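Local atomic coordinates of nitroalkane oxidase (Podospora anserina, PDB entry 3MKH), a protein that oxidises nitroalkanes to aldehydes or ketones with FAD and molecular oxygen, releasing nitrite and hydrogen peroxide, and works as a homotetramer. Residues G72-E84 / R328-N340. Sequence-based numbering, arbitrary orientation.
Sequences GGTLIESAILVEE and RALTWKAAHAMEN
Glu83 and Arg328 reach each other with CG trans to the backbone N in both (chi1 172° in Glu83); Glu83 then runs straight on, while Arg328 bends at its third torsion and turns the NE edge of its guanidinium to the carboxylate. The grip is side-on and two-pronged: NE gives to Glu83 OE1 at 3.0 Å and NH2 to Glu83 OE2 at 2.8 Å, both on syn sides, with the two planes 27° apart. Arg286 also pairs with Glu83 OE2, Tyr426 of the second subunit bonds OE1, and Glu325 takes Arg328 NH1. With an alanine in place of Arg328, Glu83 would probably be left with one of its two arginine partners, and the Trp332 ring would lose the CG that lies over one face near its rim. Water 3 joins Trp332 NE1, in the ring plane, to Glu83 OE1 and more weakly to Ala79 O. Ile76 crosses Trp332 nearly at right angles, its CD1 3.8 Å from Trp332 CB and its CG1 3.7 Å from Ala335 CB; further along, Ile80 CG1 lies 3.9 Å from Trp332 CZ2. At the other end Glu339 OE2 accepts a nearly straight bond from Leu75 N (3.0 Å), met from above the carboxylate plane, and water 2 ties it to Ile76 N and Ala335 O. Here, beside the Thr74-Glu77 capping box, the dipole of helix 75-88 would probably stabilise the Glu339 carboxylate. Segments 75-84 and 328-340 run near-antiparallel at 149°, axes 8.7 Å apart; their parent helices, 75-88 and 311-340, join the N- and C-terminal helical domains of the acyl-CoA dehydrogenase fold.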
ATOM      1  N   GLY A  72     -14.190  35.693  12.519  1.00 26.75           N
ATOM      2  CA  GLY A  72     -13.939  34.450  11.800  1.00 24.25           C
ATOM      3  C   GLY A  72     -13.977  34.596  10.286  1.00 26.48           C
ATOM      4  O   GLY A  72     -14.909  35.185   9.718  1.00 26.32           O
ATOM      5  N   GLY A  73     -12.962  34.050   9.628  1.00 28.80           N
ATOM      6  CA  GLY A  73     -12.850  34.116   8.183  1.00 30.02           C
ATOM      7  C   GLY A  73     -13.234  32.816   7.505  1.00 29.86           C
ATOM      8  O   GLY A  73     -14.007  32.016   8.040  1.00 27.74           O
ATOM      9  N   THR A  74     -12.678  32.593   6.324  1.00 25.62           N
ATOM     10  CA  THR A  74     -13.031  31.420   5.542  1.00 30.91           C
ATOM     11  C   THR A  74     -12.305  30.186   6.070  1.00 26.16           C
ATOM     12  O   THR A  74     -11.279  30.287   6.745  1.00 26.89           O
ATOM     13  CB  THR A  74     -12.638  31.604   4.079  1.00 29.55           C
ATOM     14  OG1 THR A  74     -11.219  31.741   4.006  1.00 25.01           O
ATOM     15  CG2 THR A  74     -13.300  32.860   3.498  1.00 27.96           C
ATOM     16  N   LEU A  75     -12.846  29.019   5.751  1.00 27.72           N
ATOM     17  CA  LEU A  75     -12.215  27.759   6.111  1.00 28.72           C
ATOM     18  C   LEU A  75     -10.863  27.643   5.390  1.00 25.24           C
ATOM     19  O   LEU A  75      -9.902  27.086   5.923  1.00 23.18           O
ATOM     20  CB  LEU A  75     -13.160  26.612   5.752  1.00 25.46           C
ATOM     21  CG  LEU A  75     -13.292  25.353   6.607  1.00 33.15           C
ATOM     22  CD1 LEU A  75     -13.073  25.606   8.110  1.00 26.13           C
ATOM     23  CD2 LEU A  75     -14.643  24.681   6.333  1.00 28.29           C
ATOM     24  N   ILE A  76     -10.776  28.179   4.178  1.00 26.19           N
ATOM     25  CA  ILE A  76      -9.498  28.182   3.463  1.00 25.48           C
ATOM     26  C   ILE A  76      -8.396  28.879   4.273  1.00 24.35           C
ATOM     27  O   ILE A  76      -7.278  28.377   4.399  1.00 23.53           O
ATOM     28  CB  ILE A  76      -9.623  28.882   2.094  1.00 27.02           C
ATOM     29  CG1 ILE A  76     -10.291  27.966   1.078  1.00 33.09           C
ATOM     30  CG2 ILE A  76      -8.250  29.258   1.553  1.00 29.98           C
ATOM     31  CD1 ILE A  76      -9.279  27.246   0.199  1.00 31.52           C
ATOM     32  N   GLU A  77      -8.708  30.048   4.815  1.00 25.11           N
ATOM     33  CA  GLU A  77      -7.735  30.804   5.603  1.00 25.74           C
ATOM     34  C   GLU A  77      -7.387  30.081   6.899  1.00 24.48           C
ATOM     35  O   GLU A  77      -6.242  30.121   7.362  1.00 24.30           O
ATOM     36  CB  GLU A  77      -8.257  32.225   5.894  1.00 28.00           C
ATOM     37  CG  GLU A  77      -7.974  33.202   4.767  1.00 31.66           C
ATOM     38  CD  GLU A  77      -8.973  34.356   4.681  1.00 45.04           C
ATOM     39  OE1 GLU A  77     -10.011  34.347   5.395  1.00 47.59           O
ATOM     40  OE2 GLU A  77      -8.715  35.275   3.873  1.00 46.18           O
ATOM     41  N   SER A  78      -8.378  29.431   7.489  1.00 25.12           N
ATOM     42  CA  SER A  78      -8.134  28.581   8.640  1.00 23.96           C
ATOM     43  C   SER A  78      -7.186  27.439   8.289  1.00 23.01           C
ATOM     44  O   SER A  78      -6.306  27.099   9.070  1.00 24.35           O
ATOM     45  CB  SER A  78      -9.454  28.028   9.173  1.00 25.39           C
ATOM     46  OG  SER A  78     -10.159  29.065   9.820  1.00 30.24           O
ATOM     47  N   ALA A  79      -7.367  26.850   7.111  1.00 21.39           N
ATOM     48  CA  ALA A  79      -6.518  25.740   6.687  1.00 24.21           C
ATOM     49  C   ALA A  79      -5.082  26.212   6.510  1.00 22.82           C
ATOM     50  O   ALA A  79      -4.135  25.480   6.806  1.00 20.98           O
ATOM     51  CB  ALA A  79      -7.041  25.115   5.401  1.00 20.53           C
ATOM     52  N   ILE A  80      -4.923  27.444   6.032  1.00 19.68           N
ATOM     53  CA  ILE A  80      -3.595  28.023   5.865  1.00 21.54           C
ATOM     54  C   ILE A  80      -2.923  28.200   7.224  1.00 20.69           C
ATOM     55  O   ILE A  80      -1.780  27.789   7.425  1.00 19.50           O
ATOM     56  CB  ILE A  80      -3.654  29.358   5.081  1.00 23.45           C
ATOM     57  CG1 ILE A  80      -3.996  29.070   3.612  1.00 24.13           C
ATOM     58  CG2 ILE A  80      -2.337  30.120   5.232  1.00 20.62           C
ATOM     59  CD1 ILE A  80      -4.443  30.294   2.792  1.00 28.09           C
ATOM     60  N   LEU A  81      -3.645  28.775   8.172  1.00 23.25           N
ATOM     61  CA  LEU A  81      -3.095  28.967   9.507  1.00 22.54           C
ATOM     62  C   LEU A  81      -2.720  27.624  10.144  1.00 22.17           C
ATOM     63  O   LEU A  81      -1.621  27.456  10.691  1.00 24.45           O
ATOM     64  CB  LEU A  81      -4.106  29.705  10.391  1.00 22.59           C
ATOM     65  CG  LEU A  81      -3.772  29.754  11.887  1.00 22.37           C
ATOM     66  CD1 LEU A  81      -2.530  30.590  12.127  1.00 26.86           C
ATOM     67  CD2 LEU A  81      -4.946  30.324  12.678  1.00 30.53           C
ATOM     68  N   VAL A  82      -3.645  26.675  10.090  1.00 21.54           N
ATOM     69  CA  VAL A  82      -3.435  25.376  10.732  1.00 22.64           C
ATOM     70  C   VAL A  82      -2.238  24.607  10.144  1.00 21.36           C
ATOM     71  O   VAL A  82      -1.458  23.997  10.887  1.00 21.04           O
ATOM     72  CB  VAL A  82      -4.717  24.511  10.682  1.00 21.30           C
ATOM     73  CG1 VAL A  82      -4.423  23.101  11.127  1.00 21.00           C
ATOM     74  CG2 VAL A  82      -5.799  25.127  11.568  1.00 20.49           C
ATOM     75  N   GLU A  83      -2.090  24.643   8.820  1.00 21.67           N
ATOM     76  CA  GLU A  83      -0.969  23.967   8.170  1.00 22.88           C
ATOM     77  C   GLU A  83       0.356  24.536   8.682  1.00 23.56           C
ATOM     78  O   GLU A  83       1.265  23.792   9.068  1.00 21.27           O
ATOM     79  CB  GLU A  83      -1.042  24.077   6.621  1.00 20.16           C
ATOM     80  CG  GLU A  83       0.232  23.538   5.925  1.00 21.50           C
ATOM     81  CD  GLU A  83       0.338  23.878   4.426  1.00 24.29           C
ATOM     82  OE1 GLU A  83      -0.677  24.279   3.821  1.00 23.69           O
ATOM     83  OE2 GLU A  83       1.454  23.746   3.859  1.00 24.42           O
ATOM     84  N   GLU A  84       0.464  25.860   8.681  1.00 20.59           N
ATOM     85  CA  GLU A  84       1.678  26.492   9.148  1.00 22.04           C
ATOM     86  C   GLU A  84       1.960  26.138  10.622  1.00 23.55           C
ATOM     87  O   GLU A  84       3.083  25.773  10.973  1.00 22.27           O
ATOM     88  CB  GLU A  84       1.600  28.017   8.948  1.00 21.69           C
ATOM     89  CG  GLU A  84       2.823  28.775   9.497  1.00 24.01           C
ATOM     90  CD  GLU A  84       4.144  28.350   8.841  1.00 23.31           C
ATOM     91  OE1 GLU A  84       4.139  27.830   7.698  1.00 23.96           O
ATOM     92  OE2 GLU A  84       5.192  28.550   9.476  1.00 26.56           O
ATOM     93  N   ARG A 328      -2.814  18.863   0.193  1.00 19.59           N
ATOM     94  CA  ARG A 328      -3.167  20.289   0.300  1.00 22.64           C
ATOM     95  C   ARG A 328      -4.260  20.660  -0.702  1.00 22.22           C
ATOM     96  O   ARG A 328      -5.204  21.358  -0.362  1.00 21.97           O
ATOM     97  CB  ARG A 328      -1.959  21.231   0.121  1.00 19.42           C
ATOM     98  CG  ARG A 328      -2.309  22.672   0.492  1.00 22.16           C
ATOM     99  CD  ARG A 328      -1.182  23.661   0.190  1.00 24.93           C
ATOM    100  NE  ARG A 328      -0.005  23.406   1.008  1.00 24.36           N
ATOM    101  CZ  ARG A 328       1.124  22.877   0.549  1.00 27.18           C
ATOM    102  NH1 ARG A 328       1.234  22.533  -0.737  1.00 24.55           N
ATOM    103  NH2 ARG A 328       2.144  22.684   1.380  1.00 21.34           N
ATOM    104  N   ALA A 329      -4.116  20.183  -1.935  1.00 23.40           N
ATOM    105  CA  ALA A 329      -5.094  20.435  -2.994  1.00 22.23           C
ATOM    106  C   ALA A 329      -6.482  19.958  -2.571  1.00 23.36           C
ATOM    107  O   ALA A 329      -7.472  20.688  -2.714  1.00 22.00           O
ATOM    108  CB  ALA A 329      -4.646  19.742  -4.292  1.00 22.20           C
ATOM    109  N   LEU A 330      -6.545  18.731  -2.042  1.00 19.95           N
ATOM    110  CA  LEU A 330      -7.794  18.156  -1.555  1.00 20.45           C
ATOM    111  C   LEU A 330      -8.344  18.945  -0.364  1.00 21.88           C
ATOM    112  O   LEU A 330      -9.538  19.249  -0.311  1.00 20.07           O
ATOM    113  CB  LEU A 330      -7.615  16.671  -1.173  1.00 17.53           C
ATOM    114  CG  LEU A 330      -8.892  16.040  -0.592  1.00 21.57           C
ATOM    115  CD1 LEU A 330     -10.037  16.188  -1.565  1.00 22.90           C
ATOM    116  CD2 LEU A 330      -8.696  14.569  -0.239  1.00 22.74           C
ATOM    117  N   THR A 331      -7.474  19.276   0.592  1.00 18.43           N
ATOM    118  CA  THR A 331      -7.912  20.050   1.750  1.00 19.51           C
ATOM    119  C   THR A 331      -8.520  21.397   1.317  1.00 21.13           C
ATOM    120  O   THR A 331      -9.553  21.814   1.837  1.00 20.75           O
ATOM    121  CB  THR A 331      -6.767  20.285   2.758  1.00 21.90           C
ATOM    122  OG1 THR A 331      -6.394  19.034   3.343  1.00 22.81           O
ATOM    123  CG2 THR A 331      -7.213  21.225   3.865  1.00 20.87           C
ATOM    124  N   TRP A 332      -7.867  22.085   0.385  1.00 18.94           N
ATOM    125  CA  TRP A 332      -8.373  23.398  -0.057  1.00 21.00           C
ATOM    126  C   TRP A 332      -9.686  23.275  -0.844  1.00 21.32           C
ATOM    127  O   TRP A 332     -10.583  24.114  -0.723  1.00 21.14           O
ATOM    128  CB  TRP A 332      -7.314  24.139  -0.870  1.00 19.74           C
ATOM    129  CG  TRP A 332      -6.185  24.683  -0.016  1.00 23.46           C
ATOM    130  CD1 TRP A 332      -5.929  24.391   1.299  1.00 25.76           C
ATOM    131  CD2 TRP A 332      -5.179  25.620  -0.418  1.00 25.41           C
ATOM    132  NE1 TRP A 332      -4.820  25.087   1.736  1.00 22.85           N
ATOM    133  CE2 TRP A 332      -4.344  25.848   0.702  1.00 26.70           C
ATOM    134  CE3 TRP A 332      -4.905  26.294  -1.614  1.00 30.11           C
ATOM    135  CZ2 TRP A 332      -3.250  26.715   0.657  1.00 27.11           C
ATOM    136  CZ3 TRP A 332      -3.814  27.151  -1.659  1.00 31.63           C
ATOM    137  CH2 TRP A 332      -3.005  27.356  -0.528  1.00 30.09           C
ATOM    138  N   LYS A 333      -9.801  22.229  -1.654  1.00 21.42           N
ATOM    139  CA  LYS A 333     -11.068  21.974  -2.348  1.00 22.49           C
ATOM    140  C   LYS A 333     -12.210  21.791  -1.339  1.00 25.66           C
ATOM    141  O   LYS A 333     -13.286  22.389  -1.477  1.00 22.73           O
ATOM    142  CB  LYS A 333     -10.948  20.765  -3.293  1.00 22.34           C
ATOM    143  CG  LYS A 333     -12.281  20.255  -3.829  1.00 23.00           C
ATOM    144  CD  LYS A 333     -12.997  21.286  -4.696  1.00 23.66           C
ATOM    145  CE  LYS A 333     -14.424  20.783  -5.068  1.00 25.14           C
ATOM    146  NZ  LYS A 333     -15.198  21.693  -5.964  1.00 25.86           N
ATOM    147  N   ALA A 334     -11.979  20.961  -0.324  1.00 20.75           N
ATOM    148  CA  ALA A 334     -12.977  20.731   0.712  1.00 21.88           C
ATOM    149  C   ALA A 334     -13.280  22.021   1.469  1.00 21.20           C
ATOM    150  O   ALA A 334     -14.433  22.298   1.786  1.00 23.43           O
ATOM    151  CB  ALA A 334     -12.508  19.638   1.696  1.00 20.09           C
ATOM    152  N   ALA A 335     -12.244  22.799   1.783  1.00 22.20           N
ATOM    153  CA  ALA A 335     -12.454  24.074   2.467  1.00 18.63           C
ATOM    154  C   ALA A 335     -13.373  24.973   1.624  1.00 24.56           C
ATOM    155  O   ALA A 335     -14.315  25.596   2.130  1.00 22.79           O
ATOM    156  CB  ALA A 335     -11.135  24.761   2.704  1.00 18.21           C
ATOM    157  N   HIS A 336     -13.091  25.038   0.330  1.00 23.20           N
ATOM    158  CA  HIS A 336     -13.849  25.920  -0.553  1.00 23.64           C
ATOM    159  C   HIS A 336     -15.286  25.421  -0.727  1.00 24.48           C
ATOM    160  O   HIS A 336     -16.245  26.195  -0.618  1.00 24.55           O
ATOM    161  CB  HIS A 336     -13.147  26.058  -1.902  1.00 26.37           C
ATOM    162  CG  HIS A 336     -13.804  27.037  -2.819  1.00 25.97           C
ATOM    163  ND1 HIS A 336     -14.661  26.655  -3.830  1.00 25.83           N
ATOM    164  CD2 HIS A 336     -13.765  28.394  -2.851  1.00 30.65           C
ATOM    165  CE1 HIS A 336     -15.100  27.733  -4.462  1.00 28.16           C
ATOM    166  NE2 HIS A 336     -14.568  28.801  -3.888  1.00 27.04           N
ATOM    167  N   ALA A 337     -15.446  24.125  -0.990  1.00 21.84           N
ATOM    168  CA  ALA A 337     -16.782  23.565  -1.207  1.00 21.94           C
ATOM    169  C   ALA A 337     -17.690  23.659   0.029  1.00 28.69           C
ATOM    170  O   ALA A 337     -18.907  23.919  -0.083  1.00 24.87           O
ATOM    171  CB  ALA A 337     -16.680  22.113  -1.708  1.00 23.93           C
ATOM    172  N   MET A 338     -17.108  23.453   1.212  1.00 22.33           N
ATOM    173  CA  MET A 338     -17.902  23.525   2.431  1.00 22.42           C
ATOM    174  C   MET A 338     -18.628  24.862   2.532  1.00 27.32           C
ATOM    175  O   MET A 338     -19.750  24.932   3.025  1.00 30.05           O
ATOM    176  CB  MET A 338     -17.042  23.315   3.676  1.00 23.07           C
ATOM    177  CG  MET A 338     -16.768  21.852   3.986  1.00 26.30           C
ATOM    178  SD  MET A 338     -18.276  20.963   4.400  1.00 28.28           S
ATOM    179  CE  MET A 338     -18.704  21.685   5.978  1.00 32.79           C
ATOM    180  N   GLU A 339     -17.978  25.920   2.074  1.00 24.46           N
ATOM    181  CA  GLU A 339     -18.550  27.263   2.200  1.00 29.47           C
ATOM    182  C   GLU A 339     -19.196  27.802   0.908  1.00 30.33           C
ATOM    183  O   GLU A 339     -19.997  28.735   0.962  1.00 29.22           O
ATOM    184  CB  GLU A 339     -17.502  28.240   2.774  1.00 27.54           C
ATOM    185  CG  GLU A 339     -17.135  27.879   4.228  1.00 30.41           C
ATOM    186  CD  GLU A 339     -16.123  28.816   4.873  1.00 36.33           C
ATOM    187  OE1 GLU A 339     -16.093  28.878   6.122  1.00 42.85           O
ATOM    188  OE2 GLU A 339     -15.364  29.486   4.140  1.00 38.18           O
ATOM    189  N   ASN A 340     -18.866  27.207  -0.236  1.00 26.89           N
ATOM    190  CA  ASN A 340     -19.287  27.771  -1.525  1.00 29.71           C
ATOM    191  C   ASN A 340     -19.946  26.803  -2.495  1.00 32.86           C
ATOM    192  O   ASN A 340     -20.379  27.211  -3.578  1.00 28.01           O
ATOM    193  CB  ASN A 340     -18.096  28.429  -2.219  1.00 27.42           C
ATOM    194  CG  ASN A 340     -17.474  29.504  -1.374  1.00 33.47           C
ATOM    195  OD1 ASN A 340     -18.048  30.585  -1.220  1.00 32.70           O
ATOM    196  ND2 ASN A 340     -16.315  29.204  -0.776  1.00 28.61           N
TER
HETATM  197  O   HOH W   1     -15.147  28.926   8.479  1.00 41.96           O
HETATM  198  O   HOH W   2     -13.464  28.385   2.582  1.00 28.56           O
HETATM  199  O   HOH W   3      -3.394  24.479   4.227  1.00 27.34           O